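PDB 6OM4: MccB protein from Escherichia coli, which attaches an AMP moiety from ATP to the N-formylated MccA peptide through a phosphoramidate linkage in the biosynthesis of the antibiotic microcin C7. Local coordinates for residues Asn90-Asn95 with Lys180-Ile185; Asn128-Ile133 with Ala300-Asp305. All blocks are in the same frame, centred on the assembly; numbering follows the deposited sequence.

Contact 1: Asn90-Asn95 with Lys180-Ile185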
ATOM      1  N   ASN A  90       8.316 -20.019  -9.003  1.00 27.18           N
ATOM      2  CA  ASN A  90       8.096 -19.026  -7.909  1.00 24.21           C
ATOM      3  C   ASN A  90       6.796 -18.245  -8.148  1.00 20.40           C
ATOM      4  O   ASN A  90       6.708 -17.414  -9.060  1.00 20.45           O
ATOM      5  CB  ASN A  90       9.270 -18.038  -7.776  1.00 24.66           C
ATOM      6  CG  ASN A  90       9.074 -16.942  -6.743  1.00 28.37           C
ATOM      7  OD1 ASN A  90       8.153 -16.962  -5.918  1.00 24.71           O
ATOM      8  ND2 ASN A  90       9.919 -15.929  -6.814  1.00 29.50           N
ATOM      9  N   ARG A  91       5.799 -18.507  -7.299  1.00 19.78           N
ATOM     10  CA  ARG A  91       4.448 -17.893  -7.463  1.00 20.40           C
ATOM     11  C   ARG A  91       4.544 -16.362  -7.361  1.00 19.47           C
ATOM     12  O   ARG A  91       3.723 -15.657  -7.942  1.00 18.92           O
ATOM     13  CB  ARG A  91       3.446 -18.440  -6.439  1.00 20.44           C
ATOM     14  CG  ARG A  91       3.782 -18.156  -4.977  1.00 19.59           C
ATOM     15  CD  ARG A  91       2.750 -18.675  -3.985  1.00 21.34           C
ATOM     16  NE  ARG A  91       1.435 -18.131  -4.278  1.00 21.92           N
ATOM     17  CZ  ARG A  91       0.298 -18.769  -4.126  1.00 21.52           C
ATOM     18  NH1 ARG A  91       0.311 -20.045  -3.761  1.00 22.33           N
ATOM     19  NH2 ARG A  91      -0.834 -18.114  -4.346  1.00 20.37           N
ATOM     20  N   TYR A  92       5.538 -15.860  -6.614  1.00 17.97           N
ATOM     21  CA  TYR A  92       5.729 -14.399  -6.392  1.00 19.79           C
ATOM     22  C   TYR A  92       6.651 -13.751  -7.430  1.00 20.41           C
ATOM     23  O   TYR A  92       7.068 -12.593  -7.258  1.00 17.99           O
ATOM     24  CB  TYR A  92       6.287 -14.143  -4.984  1.00 19.30           C
ATOM     25  CG  TYR A  92       5.496 -14.809  -3.877  1.00 18.25           C
ATOM     26  CD1 TYR A  92       4.192 -14.439  -3.600  1.00 18.38           C
ATOM     27  CD2 TYR A  92       6.037 -15.833  -3.117  1.00 18.33           C
ATOM     28  CE1 TYR A  92       3.439 -15.071  -2.618  1.00 18.44           C
ATOM     29  CE2 TYR A  92       5.310 -16.462  -2.127  1.00 18.46           C
ATOM     30  CZ  TYR A  92       3.992 -16.091  -1.873  1.00 19.10           C
ATOM     31  OH  TYR A  92       3.286 -16.675  -0.864  1.00 17.92           O
ATOM     32  N   SER A  93       6.954 -14.450  -8.522  1.00 20.74           N
ATOM     33  CA  SER A  93       8.034 -14.006  -9.426  1.00 21.72           C
ATOM     34  C   SER A  93       7.738 -12.618 -10.016  1.00 19.72           C
ATOM     35  O   SER A  93       8.665 -11.900 -10.195  1.00 18.62           O
ATOM     36  CB  SER A  93       8.369 -15.043 -10.490  1.00 24.83           C
ATOM     37  OG  SER A  93       7.423 -14.997 -11.532  1.00 30.68           O
ATOM     38  N   ARG A  94       6.470 -12.226 -10.257  1.00 18.75           N
ATOM     39  CA  ARG A  94       6.200 -10.875 -10.824  1.00 19.65           C
ATOM     40  C   ARG A  94       6.453  -9.799  -9.760  1.00 17.32           C
ATOM     41  O   ARG A  94       6.968  -8.721 -10.059  1.00 17.22           O
ATOM     42  CB  ARG A  94       4.792 -10.733 -11.402  1.00 22.68           C
ATOM     43  CG  ARG A  94       4.456 -11.773 -12.462  1.00 24.60           C
ATOM     44  CD  ARG A  94       5.491 -11.832 -13.569  1.00 24.28           C
ATOM     45  NE  ARG A  94       5.050 -12.619 -14.719  1.00 24.82           N
ATOM     46  CZ  ARG A  94       5.399 -13.876 -14.981  1.00 25.83           C
ATOM     47  NH1 ARG A  94       6.306 -14.486 -14.239  1.00 25.64           N
ATOM     48  NH2 ARG A  94       4.770 -14.548 -15.932  1.00 24.50           N
ATOM     49  N   ASN A  95       6.076 -10.088  -8.522  1.00 15.48           N
ATOM     50  CA  ASN A  95       6.416  -9.197  -7.412  1.00 15.87           C
ATOM     51  C   ASN A  95       7.947  -9.077  -7.291  1.00 14.38           C
ATOM     52  O   ASN A  95       8.443  -8.016  -6.941  1.00 14.33           O
ATOM     53  CB  ASN A  95       5.825  -9.610  -6.064  1.00 15.91           C
ATOM     54  CG  ASN A  95       4.334  -9.408  -5.896  1.00 18.23           C
ATOM     55  OD1 ASN A  95       3.647  -8.896  -6.789  1.00 20.24           O
ATOM     56  ND2 ASN A  95       3.818  -9.866  -4.759  1.00 18.47           N
ATOM     57  N   LYS A 180      -8.102 -20.109  -0.715  1.00 16.87           N
ATOM     58  CA  LYS A 180      -8.198 -20.679  -2.057  1.00 18.72           C
ATOM     59  C   LYS A 180      -7.151 -20.075  -2.999  1.00 19.27           C
ATOM     60  O   LYS A 180      -6.793 -20.707  -4.011  1.00 18.28           O
ATOM     61  CB  LYS A 180      -9.578 -20.464  -2.656  1.00 19.55           C
ATOM     62  CG  LYS A 180     -10.601 -21.429  -2.086  1.00 21.44           C
ATOM     63  CD  LYS A 180     -12.015 -20.978  -2.360  1.00 25.15           C
ATOM     64  CE  LYS A 180     -12.283 -20.626  -3.814  1.00 29.58           C
ATOM     65  NZ  LYS A 180     -13.737 -20.436  -4.075  1.00 31.70           N
ATOM     66  N   ARG A 181      -6.750 -18.827  -2.710  1.00 17.46           N
ATOM     67  CA  ARG A 181      -5.813 -18.069  -3.519  1.00 17.46           C
ATOM     68  C   ARG A 181      -4.365 -18.285  -3.108  1.00 16.90           C
ATOM     69  O   ARG A 181      -3.496 -18.255  -3.993  1.00 17.47           O
ATOM     70  CB  ARG A 181      -6.184 -16.588  -3.490  1.00 16.06           C
ATOM     71  CG  ARG A 181      -7.383 -16.330  -4.379  1.00 16.77           C
ATOM     72  CD  ARG A 181      -8.060 -15.008  -4.113  1.00 17.07           C
ATOM     73  NE  ARG A 181      -9.163 -14.818  -5.055  1.00 17.63           N
ATOM     74  CZ  ARG A 181     -10.358 -15.393  -4.985  1.00 18.84           C
ATOM     75  NH1 ARG A 181     -10.681 -16.170  -3.962  1.00 17.60           N
ATOM     76  NH2 ARG A 181     -11.257 -15.176  -5.937  1.00 18.10           N
ATOM     77  N   ASN A 182      -4.119 -18.459  -1.816  1.00 17.12           N
ATOM     78  CA  ASN A 182      -2.784 -18.743  -1.311  1.00 17.58           C
ATOM     79  C   ASN A 182      -2.876 -19.668  -0.089  1.00 18.29           C
ATOM     80  O   ASN A 182      -3.143 -19.227   1.025  1.00 21.69           O
ATOM     81  CB  ASN A 182      -1.997 -17.470  -0.990  1.00 18.63           C
ATOM     82  CG  ASN A 182      -0.533 -17.750  -0.800  1.00 18.34           C
ATOM     83  OD1 ASN A 182      -0.164 -18.913  -0.613  1.00 18.37           O
ATOM     84  ND2 ASN A 182       0.296 -16.724  -0.942  1.00 17.67           N
ATOM     85  N   SER A 183      -2.615 -20.948  -0.302  1.00 18.61           N
ATOM     86  CA  SER A 183      -2.788 -21.929   0.745  1.00 21.53           C
ATOM     87  C   SER A 183      -1.519 -22.040   1.595  1.00 23.05           C
ATOM     88  O   SER A 183      -1.508 -22.822   2.538  1.00 22.82           O
ATOM     89  CB  SER A 183      -3.184 -23.247   0.189  1.00 19.76           C
ATOM     90  OG  SER A 183      -2.245 -23.682  -0.767  1.00 21.69           O
ATOM     91  N   GLU A 184      -0.503 -21.229   1.290  1.00 22.99           N
ATOM     92  CA  GLU A 184       0.801 -21.237   1.996  1.00 26.36           C
ATOM     93  C   GLU A 184       0.771 -20.285   3.218  1.00 25.57           C
ATOM     94  O   GLU A 184       1.712 -20.290   3.995  1.00 27.19           O
ATOM     95  CB  GLU A 184       1.941 -20.888   1.023  1.00 26.15           C
ATOM     96  CG  GLU A 184       2.039 -21.827  -0.195  1.00 30.92           C
ATOM     97  CD  GLU A 184       3.075 -21.525  -1.288  1.00 37.67           C
ATOM     98  OE1 GLU A 184       4.121 -20.882  -0.987  1.00 41.76           O
ATOM     99  OE2 GLU A 184       2.828 -21.914  -2.476  1.00 40.99           O
ATOM    100  N   ILE A 185      -0.287 -19.480   3.400  1.00 23.25           N
ATOM    101  CA  ILE A 185      -0.332 -18.505   4.484  1.00 23.95           C
ATOM    102  C   ILE A 185      -1.292 -18.984   5.577  1.00 23.48           C
ATOM    103  O   ILE A 185      -1.978 -19.982   5.426  1.00 22.71           O
ATOM    104  CB  ILE A 185      -0.720 -17.105   3.973  1.00 25.41           C
ATOM    105  CG1 ILE A 185      -2.197 -17.058   3.576  1.00 25.03           C
ATOM    106  CG2 ILE A 185       0.208 -16.669   2.855  1.00 26.10           C
ATOM    107  CD1 ILE A 185      -2.689 -15.694   3.274  1.00 25.62           C
TER
HETATM  108  O   HOH W   1       4.552 -18.221   0.916  1.00 36.49           O
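Arg91 reaches across and donates an N-H from NH2 to the carbonyl O of Arg181, in a somewhat bent bond of 2.7 Å. The oxygen lies in the guanidinium plane, and the nitrogen sits on one of its lone pairs. A second, nearly straight bond runs from Asn182 ND2 to Tyr92 OH, 3.0 Å long at 166°, with the hydroxyl in the amide plane. Asn182 ND2 also donates to the backbone O of Ala135 on helix 125-136, while its OD1 accepts from the backbone N of Glu184 in an Asx turn. The amide is thus held at both ends, and the Arg91 guanidinium stacks on it with the planes only 7° apart; OD1 lies over the guanidinium near its rim. At the guanidinium edge, Arg91 NH1 makes a weak, long salt bridge of 3.4 Å to Glu184 OE2, the carboxylate standing almost perpendicular to the guanidinium. A water joins Tyr92 OH, at 2.7 Å, to Glu184 OE1, to which it donates over 3.3 Å. Arg91 CG, placed between its backbone N and carbonyl carbon (chi1 62°), lies over the centre of the neighbouring Tyr92 ring. Asn90 OD1 accepts from Tyr92 N in another Asx turn, just before helix 93-101. The side chain of Arg181 instead leads away, to Glu177 and helix 125-136. The buried Asn182 amide, satisfied by Tyr92, Ala135 and Glu184, thus offers the guanidinium a flat surface; the Arg181 carbonyl gives Arg91 its directed bond, and the weakly bonded Glu184 carboxylate probably adds a modest electrostatic pull.

Contact 2: Asn128-Ile133 with Ala300-Asp305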
ATOM      1  N   ASN A 128     -11.787  -6.312   2.024  1.00 14.46           N
ATOM      2  CA  ASN A 128     -11.768  -7.313   1.005  1.00 14.19           C
ATOM      3  C   ASN A 128     -10.553  -7.118   0.080  1.00 14.21           C
ATOM      4  O   ASN A 128      -9.823  -8.039  -0.204  1.00 14.84           O
ATOM      5  CB  ASN A 128     -13.017  -7.276   0.126  1.00 16.03           C
ATOM      6  CG  ASN A 128     -14.112  -8.234   0.547  1.00 17.79           C
ATOM      7  OD1 ASN A 128     -14.478  -9.123  -0.220  1.00 16.16           O
ATOM      8  ND2 ASN A 128     -14.685  -8.026   1.715  1.00 15.74           N
ATOM      9  N   HIS A 129     -10.384  -5.903  -0.419  1.00 13.63           N
ATOM     10  CA  HIS A 129      -9.410  -5.657  -1.440  1.00 13.05           C
ATOM     11  C   HIS A 129      -7.998  -5.676  -0.862  1.00 13.83           C
ATOM     12  O   HIS A 129      -7.100  -6.222  -1.499  1.00 14.76           O
ATOM     13  CB  HIS A 129      -9.690  -4.345  -2.166  1.00 13.60           C
ATOM     14  CG  HIS A 129     -10.569  -4.561  -3.354  1.00 14.85           C
ATOM     15  ND1 HIS A 129     -11.945  -4.588  -3.294  1.00 18.00           N
ATOM     16  CD2 HIS A 129     -10.246  -4.827  -4.619  1.00 15.11           C
ATOM     17  CE1 HIS A 129     -12.422  -4.843  -4.501  1.00 14.64           C
ATOM     18  NE2 HIS A 129     -11.404  -5.003  -5.326  1.00 17.85           N
ATOM     19  N   VAL A 130      -7.820  -5.129   0.335  1.00 13.64           N
ATOM     20  CA  VAL A 130      -6.489  -5.146   0.967  1.00 12.81           C
ATOM     21  C   VAL A 130      -6.096  -6.588   1.288  1.00 13.11           C
ATOM     22  O   VAL A 130      -4.959  -6.995   0.997  1.00 12.64           O
ATOM     23  CB  VAL A 130      -6.462  -4.274   2.247  1.00 13.85           C
ATOM     24  CG1 VAL A 130      -5.168  -4.432   3.052  1.00 15.20           C
ATOM     25  CG2 VAL A 130      -6.697  -2.829   1.906  1.00 14.05           C
ATOM     26  N   SER A 131      -6.985  -7.332   1.946  1.00 13.30           N
ATOM     27  CA  SER A 131      -6.646  -8.700   2.378  1.00 14.07           C
ATOM     28  C   SER A 131      -6.170  -9.575   1.206  1.00 15.32           C
ATOM     29  O   SER A 131      -5.221 -10.342   1.367  1.00 13.97           O
ATOM     30  CB  SER A 131      -7.770  -9.355   3.167  1.00 14.96           C
ATOM     31  OG  SER A 131      -8.862  -9.709   2.331  1.00 14.82           O
ATOM     32  N   VAL A 132      -6.831  -9.515   0.041  1.00 13.40           N
ATOM     33  CA  VAL A 132      -6.484 -10.416  -1.016  1.00 14.64           C
ATOM     34  C   VAL A 132      -5.137  -9.997  -1.625  1.00 14.77           C
ATOM     35  O   VAL A 132      -4.353 -10.839  -2.023  1.00 15.52           O
ATOM     36  CB  VAL A 132      -7.600 -10.552  -2.069  1.00 14.27           C
ATOM     37  CG1 VAL A 132      -7.797  -9.288  -2.925  1.00 15.52           C
ATOM     38  CG2 VAL A 132      -7.327 -11.770  -2.918  1.00 15.28           C
ATOM     39  N   ILE A 133      -4.868  -8.700  -1.708  1.00 13.02           N
ATOM     40  CA  ILE A 133      -3.543  -8.295  -2.183  1.00 13.18           C
ATOM     41  C   ILE A 133      -2.477  -8.840  -1.237  1.00 13.71           C
ATOM     42  O   ILE A 133      -1.424  -9.360  -1.682  1.00 14.55           O
ATOM     43  CB  ILE A 133      -3.432  -6.757  -2.296  1.00 12.92           C
ATOM     44  CG1 ILE A 133      -4.336  -6.247  -3.412  1.00 13.36           C
ATOM     45  CG2 ILE A 133      -1.988  -6.364  -2.510  1.00 13.46           C
ATOM     46  CD1 ILE A 133      -4.687  -4.797  -3.330  1.00 14.15           C
ATOM     47  N   ALA A 300      -6.131  -0.350  -2.848  1.00 12.27           N
ATOM     48  CA  ALA A 300      -4.911  -0.718  -3.557  1.00 13.09           C
ATOM     49  C   ALA A 300      -3.719   0.040  -2.970  1.00 13.02           C
ATOM     50  O   ALA A 300      -2.683  -0.563  -2.646  1.00 12.65           O
ATOM     51  CB  ALA A 300      -5.037  -0.414  -5.019  1.00 13.50           C
ATOM     52  N   LEU A 301      -3.854   1.364  -2.845  1.00 13.34           N
ATOM     53  CA  LEU A 301      -2.742   2.138  -2.389  1.00 14.03           C
ATOM     54  C   LEU A 301      -2.462   1.890  -0.898  1.00 14.38           C
ATOM     55  O   LEU A 301      -1.275   1.951  -0.491  1.00 15.24           O
ATOM     56  CB  LEU A 301      -3.002   3.607  -2.706  1.00 15.36           C
ATOM     57  CG  LEU A 301      -2.941   3.906  -4.194  1.00 15.97           C
ATOM     58  CD1 LEU A 301      -3.527   5.275  -4.518  1.00 18.25           C
ATOM     59  CD2 LEU A 301      -1.485   3.781  -4.664  1.00 17.87           C
ATOM     60  N   CYS A 302      -3.482   1.548  -0.109  1.00 14.12           N
ATOM     61  CA  CYS A 302      -3.304   1.121   1.274  1.00 14.87           C
ATOM     62  C   CYS A 302      -2.450  -0.163   1.323  1.00 14.73           C
ATOM     63  O   CYS A 302      -1.474  -0.265   2.076  1.00 14.68           O
ATOM     64  CB  CYS A 302      -4.681   0.910   1.914  1.00 16.07           C
ATOM     65  SG  CYS A 302      -4.575   0.279   3.614  1.00 17.81           S
ATOM     66  N   ALA A 303      -2.807  -1.157   0.497  1.00 14.33           N
ATOM     67  CA  ALA A 303      -2.063  -2.421   0.465  1.00 13.61           C
ATOM     68  C   ALA A 303      -0.600  -2.153   0.069  1.00 14.49           C
ATOM     69  O   ALA A 303       0.314  -2.746   0.620  1.00 14.67           O
ATOM     70  CB  ALA A 303      -2.698  -3.412  -0.464  1.00 14.36           C
ATOM     71  N   ALA A 304      -0.379  -1.252  -0.900  1.00 13.08           N
ATOM     72  CA  ALA A 304       0.992  -0.936  -1.361  1.00 13.83           C
ATOM     73  C   ALA A 304       1.828  -0.444  -0.188  1.00 14.39           C
ATOM     74  O   ALA A 304       2.996  -0.831  -0.035  1.00 13.25           O
ATOM     75  CB  ALA A 304       0.972   0.127  -2.420  1.00 14.44           C
ATOM     76  N   ASP A 305       1.261   0.476   0.583  1.00 14.29           N
ATOM     77  CA  ASP A 305       1.977   1.008   1.755  1.00 15.85           C
ATOM     78  C   ASP A 305       2.249  -0.066   2.818  1.00 14.73           C
ATOM     79  O   ASP A 305       3.327  -0.050   3.372  1.00 14.51           O
ATOM     80  CB  ASP A 305       1.263   2.241   2.294  1.00 17.54           C
ATOM     81  CG  ASP A 305       1.655   3.506   1.520  1.00 19.38           C
ATOM     82  OD1 ASP A 305       2.417   3.420   0.475  1.00 22.42           O
ATOM     83  OD2 ASP A 305       1.219   4.577   1.961  1.00 24.87           O
TER
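Ile133 and Ala303 meet where two helices of the Rossmann-like ThiF domain pack face to face without a hydrogen bond between the two segments. Ile133 CG2 lies 3.7 Å from Ala303 CB, and its CD1 comes to 3.8 Å from the same methyl, so both branches of the isoleucine lean on this methyl from one side. CD1 also reaches the backbone of Ala300, one turn earlier. Val130 covers the other part of the interface: its CG1 faces Ala303 CB at 4.4 Å, while CG2 turns to Cys302. With only a methyl at Ala303 in between, the axes of the two segments come to 8.7 Å, running in broadly the same direction at a crossing angle of -39°. Helix 125-136 follows the glycine-rich turn after strand 117-121 that borders the nucleotide site; Asn128 ties it back through ND2 to Gly124 O and through OD1 to Leu160 N. On helix 292-311, Asp305 accepts from Leu317 N, and Cys302 rests on Ile235 and Ala237 of strand 234-240. The sulfur of Cys302, anti to its backbone N (chi1 177°), ends 4.1 Å from Val130 CG2.

How the contacts relate
Contact 2 is buried near the centre of the molecule, and contact 1 lies at the surface, with about 15 Å between their centres. Helix 125-136 connects them: it supplies one side of contact 2, and its Ala135 O takes a bond from Asn182 of contact 1. The two also touch directly, Arg181 CD packing at 3.5 Å on Val132 CG2. Their chemistry follows their place in the fold. Guanidinium, carboxylate, amide and phenol groups, a backbone carbonyl and a bridging water join the loop before helix 93-101 to residues 181-184, whereas branched aliphatic side chains packed on alanine and cysteine join two helix faces in the core. Along the sequence the two pairs of segments interleave, all within the ThiF region.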